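Local coordinates for protein putative rubredoxin reductase (Rhodopseudomonas palustris, PDB 3FG2) that probably passes electrons from NADH to a ferredoxin through its bound FAD, as the reductase of the CYP199A2 system, at residues G86-L91 with A96-H101; Q137-K142 with R162-E167. One frame throughout, in Å; residues are numbered along the deposited sequence.

Contact 1. Residues G86-L91 with A96-H101; sequences GRKLLL and AIEYGH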
ATOM      1  N   GLY A  86      -7.194 -30.510 -10.329  1.00 49.87           N
ATOM      2  CA  GLY A  86      -8.533 -30.471 -10.888  1.00 49.60           C
ATOM      3  C   GLY A  86      -8.914 -29.086 -11.367  1.00 49.63           C
ATOM      4  O   GLY A  86     -10.047 -28.858 -11.796  1.00 48.52           O
ATOM      5  N   ARG A  87      -7.955 -28.165 -11.295  1.00 50.28           N
ATOM      6  CA  ARG A  87      -8.153 -26.779 -11.704  1.00 50.07           C
ATOM      7  C   ARG A  87      -9.478 -26.239 -11.193  1.00 49.86           C
ATOM      8  O   ARG A  87     -10.242 -25.617 -11.930  1.00 49.85           O
ATOM      9  CB  ARG A  87      -8.070 -26.664 -13.227  1.00 51.82           C
ATOM     10  CG  ARG A  87      -6.676 -26.973 -13.763  1.00 54.82           C
ATOM     11  CD  ARG A  87      -6.647 -27.087 -15.278  1.00 57.78           C
ATOM     12  NE  ARG A  87      -7.057 -25.852 -15.939  1.00 60.21           N
ATOM     13  CZ  ARG A  87      -7.007 -25.664 -17.253  1.00 60.41           C
ATOM     14  NH1 ARG A  87      -6.565 -26.632 -18.046  1.00 60.55           N
ATOM     15  NH2 ARG A  87      -7.394 -24.509 -17.776  1.00 60.58           N
ATOM     16  N   LYS A  88      -9.733 -26.484  -9.912  1.00 49.65           N
ATOM     17  CA  LYS A  88     -10.956 -26.038  -9.264  1.00 49.64           C
ATOM     18  C   LYS A  88     -10.633 -25.147  -8.073  1.00 48.80           C
ATOM     19  O   LYS A  88      -9.664 -25.378  -7.345  1.00 47.12           O
ATOM     20  CB  LYS A  88     -11.777 -27.245  -8.806  1.00 52.06           C
ATOM     21  CG  LYS A  88     -12.388 -28.043  -9.948  1.00 55.00           C
ATOM     22  CD  LYS A  88     -12.656 -29.490  -9.541  1.00 58.15           C
ATOM     23  CE  LYS A  88     -13.563 -29.591  -8.324  1.00 59.67           C
ATOM     24  NZ  LYS A  88     -13.753 -31.012  -7.904  1.00 60.32           N
ATOM     25  N   LEU A  89     -11.460 -24.122  -7.896  1.00 48.23           N
ATOM     26  CA  LEU A  89     -11.310 -23.152  -6.823  1.00 47.65           C
ATOM     27  C   LEU A  89     -12.361 -23.489  -5.770  1.00 47.41           C
ATOM     28  O   LEU A  89     -13.561 -23.456  -6.039  1.00 46.98           O
ATOM     29  CB  LEU A  89     -11.530 -21.737  -7.382  1.00 47.75           C
ATOM     30  CG  LEU A  89     -11.067 -20.477  -6.641  1.00 46.72           C
ATOM     31  CD1 LEU A  89     -11.830 -20.317  -5.345  1.00 46.67           C
ATOM     32  CD2 LEU A  89      -9.576 -20.558  -6.387  1.00 46.74           C
ATOM     33  N   LEU A  90     -11.890 -23.817  -4.574  1.00 47.60           N
ATOM     34  CA  LEU A  90     -12.755 -24.190  -3.463  1.00 47.42           C
ATOM     35  C   LEU A  90     -13.077 -22.980  -2.584  1.00 46.89           C
ATOM     36  O   LEU A  90     -12.210 -22.478  -1.873  1.00 47.00           O
ATOM     37  CB  LEU A  90     -12.045 -25.270  -2.642  1.00 48.67           C
ATOM     38  CG  LEU A  90     -12.830 -26.216  -1.732  1.00 50.87           C
ATOM     39  CD1 LEU A  90     -11.904 -27.355  -1.317  1.00 50.88           C
ATOM     40  CD2 LEU A  90     -13.379 -25.480  -0.513  1.00 51.40           C
ATOM     41  N   LEU A  91     -14.320 -22.512  -2.634  1.00 46.56           N
ATOM     42  CA  LEU A  91     -14.727 -21.363  -1.831  1.00 46.67           C
ATOM     43  C   LEU A  91     -15.062 -21.793  -0.408  1.00 48.92           C
ATOM     44  O   LEU A  91     -15.037 -22.982  -0.087  1.00 50.34           O
ATOM     45  CB  LEU A  91     -15.955 -20.676  -2.440  1.00 44.85           C
ATOM     46  CG  LEU A  91     -15.906 -20.118  -3.863  1.00 42.40           C
ATOM     47  CD1 LEU A  91     -17.184 -19.324  -4.116  1.00 41.29           C
ATOM     48  CD2 LEU A  91     -14.690 -19.230  -4.041  1.00 39.34           C
ATOM     49  N   ALA A  96     -17.760 -24.626  -5.301  1.00 50.73           N
ATOM     50  CA  ALA A  96     -16.484 -24.877  -5.959  1.00 50.59           C
ATOM     51  C   ALA A  96     -16.623 -24.460  -7.412  1.00 50.34           C
ATOM     52  O   ALA A  96     -17.707 -24.557  -7.985  1.00 51.48           O
ATOM     53  CB  ALA A  96     -16.119 -26.353  -5.865  1.00 50.75           C
ATOM     54  N   ILE A  97     -15.532 -24.000  -8.012  1.00 49.84           N
ATOM     55  CA  ILE A  97     -15.586 -23.562  -9.398  1.00 48.51           C
ATOM     56  C   ILE A  97     -14.370 -24.004 -10.194  1.00 49.17           C
ATOM     57  O   ILE A  97     -13.260 -24.049  -9.668  1.00 49.00           O
ATOM     58  CB  ILE A  97     -15.694 -22.025  -9.476  1.00 46.73           C
ATOM     59  CG1 ILE A  97     -16.912 -21.554  -8.683  1.00 44.56           C
ATOM     60  CG2 ILE A  97     -15.799 -21.577 -10.928  1.00 47.33           C
ATOM     61  CD1 ILE A  97     -17.083 -20.058  -8.663  1.00 43.33           C
ATOM     62  N   GLU A  98     -14.592 -24.349 -11.461  1.00 49.52           N
ATOM     63  CA  GLU A  98     -13.498 -24.752 -12.337  1.00 50.49           C
ATOM     64  C   GLU A  98     -12.972 -23.470 -12.959  1.00 48.65           C
ATOM     65  O   GLU A  98     -13.725 -22.513 -13.155  1.00 48.52           O
ATOM     66  CB  GLU A  98     -13.982 -25.665 -13.461  1.00 52.75           C
ATOM     67  CG  GLU A  98     -14.560 -26.989 -13.024  1.00 57.48           C
ATOM     68  CD  GLU A  98     -14.895 -27.870 -14.213  1.00 59.18           C
ATOM     69  OE1 GLU A  98     -13.956 -28.316 -14.910  1.00 60.85           O
ATOM     70  OE2 GLU A  98     -16.098 -28.105 -14.459  1.00 61.46           O
ATOM     71  N   TYR A  99     -11.686 -23.448 -13.276  1.00 45.14           N
ATOM     72  CA  TYR A  99     -11.110 -22.262 -13.874  1.00 42.76           C
ATOM     73  C   TYR A  99     -10.161 -22.614 -15.005  1.00 42.42           C
ATOM     74  O   TYR A  99      -9.567 -23.698 -15.018  1.00 41.98           O
ATOM     75  CB  TYR A  99     -10.375 -21.434 -12.804  1.00 41.40           C
ATOM     76  CG  TYR A  99      -9.192 -22.131 -12.152  1.00 38.38           C
ATOM     77  CD1 TYR A  99      -7.994 -22.313 -12.843  1.00 37.52           C
ATOM     78  CD2 TYR A  99      -9.282 -22.633 -10.855  1.00 36.60           C
ATOM     79  CE1 TYR A  99      -6.923 -22.979 -12.265  1.00 35.03           C
ATOM     80  CE2 TYR A  99      -8.216 -23.301 -10.268  1.00 34.09           C
ATOM     81  CZ  TYR A  99      -7.043 -23.472 -10.980  1.00 35.10           C
ATOM     82  OH  TYR A  99      -5.995 -24.155 -10.416  1.00 33.43           O
ATOM     83  N   GLY A 100     -10.047 -21.700 -15.965  1.00 41.91           N
ATOM     84  CA  GLY A 100      -9.131 -21.893 -17.071  1.00 39.79           C
ATOM     85  C   GLY A 100      -7.815 -21.339 -16.560  1.00 39.47           C
ATOM     86  O   GLY A 100      -6.765 -21.983 -16.642  1.00 39.69           O
ATOM     87  N   HIS A 101      -7.888 -20.126 -16.018  1.00 37.70           N
ATOM     88  CA  HIS A 101      -6.727 -19.463 -15.441  1.00 35.82           C
ATOM     89  C   HIS A 101      -7.157 -18.801 -14.134  1.00 34.45           C
ATOM     90  O   HIS A 101      -8.225 -18.180 -14.056  1.00 34.60           O
ATOM     91  CB  HIS A 101      -6.153 -18.419 -16.404  1.00 35.12           C
ATOM     92  CG  HIS A 101      -4.733 -18.047 -16.102  1.00 34.91           C
ATOM     93  ND1 HIS A 101      -4.385 -17.208 -15.066  1.00 35.94           N
ATOM     94  CD2 HIS A 101      -3.568 -18.460 -16.655  1.00 35.02           C
ATOM     95  CE1 HIS A 101      -3.069 -17.123 -14.991  1.00 35.37           C
ATOM     96  NE2 HIS A 101      -2.549 -17.875 -15.943  1.00 35.73           N
TER
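Lys88 pairs with Glu98, Leu89 with Ile97 and Leu90 with Ala96 in an antiparallel beta hairpin, the second and third strands of a three-stranded sheet; strands 88-91 and 96-98 run at 162° to each other. The Leu89-Ile97 pair is hydrogen-bonded both ways: Ile97 N gives to Leu89 O at 2.8 Å, and Leu89 N gives to Ile97 O, though that second separation is modelled doubtfully short. Lys88 and Glu98 form a non-hydrogen-bonded pair, their aliphatic parts meeting at CG to CG 3.9 Å. One residue further from the hairpin's turn, Tyr99 N donates to Arg87 O at 2.9 Å. Arg87 and Lys88 face Asp83 on the first strand, a G1 beta bulge, and Arg87, at the first position, has the left-handed backbone angles usual in that bulge. On its other side the middle strand is bonded through the Leu90 backbone to Val80 and Ser81, and Gly86 N donates to Asp83 OD1. Arg87 O also lies 3.3 Å above one face of the Tyr99 ring, towards its rim. Arg87 CB sits over that face too, 4.2 Å from the ring centroid, a CH-pi contact. With chi1 at 63°, Tyr99 holds CG between its own N and carbonyl carbon, which brings the ring beneath the Arg87 backbone and its CD2 to Leu89 CB. Replacing Tyr99 with an alanine would probably open a gap under Arg87 and strip Leu89 CB of this ring neighbour. Leu89, Ile97 and Tyr99 touch Leu5 of strand 4-7, joining the hairpin to the parallel sheet, and Leu89 packs on Met79, an FAD-binding residue. Past the strands, Arg87 makes two weak bonds: NE reaches Tyr99 O at 3.4 Å, and NH2 meets Gly100 O at 2.8 Å but with an N-H...O angle of just 129°.

Contact 2. Residues Q137-K142 with R162-E167; sequences QRMPDK and RAKGLE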
ATOM      1  N   GLN A 137     -15.667   6.816  13.756  1.00 31.33           N
ATOM      2  CA  GLN A 137     -16.690   6.974  14.785  1.00 32.72           C
ATOM      3  C   GLN A 137     -16.119   6.984  16.205  1.00 33.82           C
ATOM      4  O   GLN A 137     -16.725   7.558  17.111  1.00 33.51           O
ATOM      5  CB  GLN A 137     -17.721   5.846  14.687  1.00 31.97           C
ATOM      6  CG  GLN A 137     -18.519   5.828  13.408  1.00 36.33           C
ATOM      7  CD  GLN A 137     -19.538   4.706  13.383  1.00 39.58           C
ATOM      8  OE1 GLN A 137     -20.314   4.537  14.325  1.00 42.27           O
ATOM      9  NE2 GLN A 137     -19.549   3.934  12.298  1.00 42.07           N
ATOM     10  N   ARG A 138     -14.961   6.351  16.393  1.00 33.73           N
ATOM     11  CA  ARG A 138     -14.333   6.257  17.710  1.00 33.80           C
ATOM     12  C   ARG A 138     -13.579   7.504  18.178  1.00 34.43           C
ATOM     13  O   ARG A 138     -13.590   7.822  19.368  1.00 32.31           O
ATOM     14  CB  ARG A 138     -13.380   5.058  17.743  1.00 35.06           C
ATOM     15  CG  ARG A 138     -12.800   4.723  19.121  1.00 33.27           C
ATOM     16  CD  ARG A 138     -13.827   4.028  19.997  1.00 32.51           C
ATOM     17  NE  ARG A 138     -14.397   2.854  19.339  1.00 33.45           N
ATOM     18  CZ  ARG A 138     -13.860   1.635  19.340  1.00 34.03           C
ATOM     19  NH1 ARG A 138     -12.719   1.395  19.975  1.00 33.56           N
ATOM     20  NH2 ARG A 138     -14.472   0.648  18.693  1.00 30.29           N
ATOM     21  N   MET A 139     -12.930   8.207  17.250  1.00 34.85           N
ATOM     22  CA  MET A 139     -12.151   9.395  17.597  1.00 36.77           C
ATOM     23  C   MET A 139     -12.878  10.488  18.371  1.00 38.49           C
ATOM     24  O   MET A 139     -12.306  11.099  19.276  1.00 39.42           O
ATOM     25  CB  MET A 139     -11.537  10.012  16.343  1.00 37.95           C
ATOM     26  CG  MET A 139     -10.393   9.215  15.740  1.00 37.91           C
ATOM     27  SD  MET A 139      -9.646  10.134  14.381  1.00 38.70           S
ATOM     28  CE  MET A 139     -10.666   9.603  13.010  1.00 36.39           C
ATOM     29  N   PRO A 140     -14.140  10.770  18.017  1.00 39.79           N
ATOM     30  CA  PRO A 140     -14.880  11.816  18.736  1.00 40.47           C
ATOM     31  C   PRO A 140     -15.091  11.524  20.228  1.00 40.90           C
ATOM     32  O   PRO A 140     -15.299  12.442  21.023  1.00 40.68           O
ATOM     33  CB  PRO A 140     -16.194  11.903  17.959  1.00 40.47           C
ATOM     34  CG  PRO A 140     -16.359  10.512  17.412  1.00 40.72           C
ATOM     35  CD  PRO A 140     -14.964  10.187  16.945  1.00 39.32           C
ATOM     36  N   ASP A 141     -15.032  10.249  20.603  1.00 41.10           N
ATOM     37  CA  ASP A 141     -15.211   9.853  21.997  1.00 40.74           C
ATOM     38  C   ASP A 141     -13.871   9.569  22.669  1.00 38.99           C
ATOM     39  O   ASP A 141     -13.828   9.022  23.770  1.00 38.31           O
ATOM     40  CB  ASP A 141     -16.088   8.602  22.095  1.00 43.32           C
ATOM     41  CG  ASP A 141     -17.391   8.745  21.341  1.00 46.00           C
ATOM     42  OD1 ASP A 141     -17.368   8.642  20.097  1.00 46.74           O
ATOM     43  OD2 ASP A 141     -18.434   8.971  21.994  1.00 47.79           O
ATOM     44  N   LYS A 142     -12.783   9.936  22.002  1.00 36.53           N
ATOM     45  CA  LYS A 142     -11.452   9.712  22.547  1.00 35.87           C
ATOM     46  C   LYS A 142     -10.634  10.997  22.648  1.00 35.12           C
ATOM     47  O   LYS A 142     -10.750  11.896  21.814  1.00 35.49           O
ATOM     48  CB  LYS A 142     -10.713   8.668  21.707  1.00 35.71           C
ATOM     49  CG  LYS A 142     -11.222   7.247  21.923  1.00 35.32           C
ATOM     50  CD  LYS A 142     -11.104   6.858  23.395  1.00 37.43           C
ATOM     51  CE  LYS A 142     -11.522   5.423  23.641  1.00 37.44           C
ATOM     52  NZ  LYS A 142     -12.937   5.198  23.248  1.00 40.12           N
ATOM     53  N   ARG A 162      -4.957  14.519  15.080  1.00 23.51           N
ATOM     54  CA  ARG A 162      -4.506  15.736  15.724  1.00 25.49           C
ATOM     55  C   ARG A 162      -5.395  16.905  15.310  1.00 26.62           C
ATOM     56  O   ARG A 162      -5.783  17.731  16.140  1.00 26.76           O
ATOM     57  CB  ARG A 162      -3.058  16.027  15.340  1.00 26.18           C
ATOM     58  CG  ARG A 162      -2.486  17.276  15.997  1.00 27.88           C
ATOM     59  CD  ARG A 162      -2.645  17.211  17.502  1.00 28.69           C
ATOM     60  NE  ARG A 162      -2.122  18.407  18.149  1.00 32.93           N
ATOM     61  CZ  ARG A 162      -2.359  18.728  19.416  1.00 33.42           C
ATOM     62  NH1 ARG A 162      -3.118  17.942  20.169  1.00 33.93           N
ATOM     63  NH2 ARG A 162      -1.829  19.830  19.929  1.00 34.79           N
ATOM     64  N   ALA A 163      -5.709  16.963  14.020  1.00 26.75           N
ATOM     65  CA  ALA A 163      -6.542  18.026  13.478  1.00 27.46           C
ATOM     66  C   ALA A 163      -7.925  18.004  14.120  1.00 27.65           C
ATOM     67  O   ALA A 163      -8.587  19.038  14.225  1.00 26.78           O
ATOM     68  CB  ALA A 163      -6.660  17.876  11.969  1.00 25.76           C
ATOM     69  N   LYS A 164      -8.355  16.820  14.548  1.00 27.23           N
ATOM     70  CA  LYS A 164      -9.657  16.669  15.180  1.00 27.26           C
ATOM     71  C   LYS A 164      -9.602  16.975  16.673  1.00 28.48           C
ATOM     72  O   LYS A 164     -10.581  16.774  17.387  1.00 29.32           O
ATOM     73  CB  LYS A 164     -10.194  15.252  14.967  1.00 28.22           C
ATOM     74  CG  LYS A 164     -10.641  14.941  13.543  1.00 29.99           C
ATOM     75  CD  LYS A 164     -11.158  13.506  13.460  1.00 34.00           C
ATOM     76  CE  LYS A 164     -11.708  13.163  12.072  1.00 37.52           C
ATOM     77  NZ  LYS A 164     -12.913  13.968  11.704  1.00 39.87           N
ATOM     78  N   GLY A 165      -8.454  17.444  17.150  1.00 28.67           N
ATOM     79  CA  GLY A 165      -8.336  17.781  18.556  1.00 28.42           C
ATOM     80  C   GLY A 165      -7.800  16.720  19.498  1.00 29.36           C
ATOM     81  O   GLY A 165      -7.615  16.996  20.681  1.00 30.97           O
ATOM     82  N   LEU A 166      -7.549  15.509  19.009  1.00 31.00           N
ATOM     83  CA  LEU A 166      -7.015  14.473  19.892  1.00 31.21           C
ATOM     84  C   LEU A 166      -5.548  14.700  20.176  1.00 30.98           C
ATOM     85  O   LEU A 166      -4.832  15.341  19.404  1.00 31.82           O
ATOM     86  CB  LEU A 166      -7.163  13.075  19.289  1.00 28.79           C
ATOM     87  CG  LEU A 166      -8.497  12.354  19.444  1.00 29.29           C
ATOM     88  CD1 LEU A 166      -9.557  13.070  18.625  1.00 29.55           C
ATOM     89  CD2 LEU A 166      -8.349  10.911  18.988  1.00 23.74           C
ATOM     90  N   GLU A 167      -5.105  14.171  21.304  1.00 31.60           N
ATOM     91  CA  GLU A 167      -3.711  14.272  21.684  1.00 32.65           C
ATOM     92  C   GLU A 167      -3.073  13.126  20.908  1.00 29.90           C
ATOM     93  O   GLU A 167      -3.635  12.030  20.860  1.00 29.33           O
ATOM     94  CB  GLU A 167      -3.573  14.036  23.180  1.00 36.79           C
ATOM     95  CG  GLU A 167      -2.315  14.582  23.751  1.00 44.23           C
ATOM     96  CD  GLU A 167      -2.598  15.622  24.804  1.00 49.43           C
ATOM     97  OE1 GLU A 167      -3.325  16.598  24.491  1.00 49.39           O
ATOM     98  OE2 GLU A 167      -2.092  15.456  25.941  1.00 52.60           O
TER
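Two helix-to-strand connections of a Rossmann-type domain, probably the one that receives NADH, meet here: one follows helix 129-138 into strand 144-148, the other follows helix 152-163 into strand 167-171. Those strands are parallel neighbours, so helix 152-163 is the crossover of a beta-alpha-beta unit. It ends in a Schellman motif, with Leu166 N bonded back to Ala161 O and Gly165 N to Arg162 O, and with Gly165 at positive phi (94°). The turn reverses the chain and sends the Leu166 side chain towards the other connection. Its branch settles over two backbone carbonyls: CG lies 3.3 Å from Lys142 O, and CD1 is 3.4 Å from Met139 O. The latter oxygen is already engaged, since Lys142 N donates to it at 3.0 Å and closes the turn there, so the leucine methyl covers a carbonyl whose hydrogen-bonding need is met at least in part. No hydrogen bond crosses between 137-142 and 162-167; the join is by van der Waals contact alone. Met139 supplies the second part of it. Its CG meets Leu166 CD2 at 4.2 Å, the two side chains crossing at about a right angle. The aliphatic chain of Lys164 also lies across it: SD is 3.8 Å from Lys164 CD, and the bend at chi3 (-88°) brings CE to Lys164 CE. Met139 continues onto Phe157 and Ala161 of helix 152-163, which extends the apolar seam along that helix. Arg162 also ties back to the end of the turn within its own segment: NH1 donates to Leu166 O at 3.2 Å, with the oxygen in the guanidinium plane but the nitrogen standing above the carbonyl plane.

From the N terminus, strand 4-7 begins the parallel sheet of the FAD-binding part, and the chain then builds the three-stranded sheet. Contact 1 closes the short four-residue link between strands 88-91 and 96-98, after which strand 101-104 returns to the parallel sheet beside strand 4-7. The chain enters the second Rossmann-type sheet at its edge strand 123-124, then runs through helix 129-138. There contact 2 closes a longer excursion of 19 residues, holding strand 144-148 and most of helix 152-163. The two are in series, neither nesting nor crossing. Their centres lie about 46 Å apart, contact 1 within the FAD-binding part and contact 2 between two connections of the second sheet.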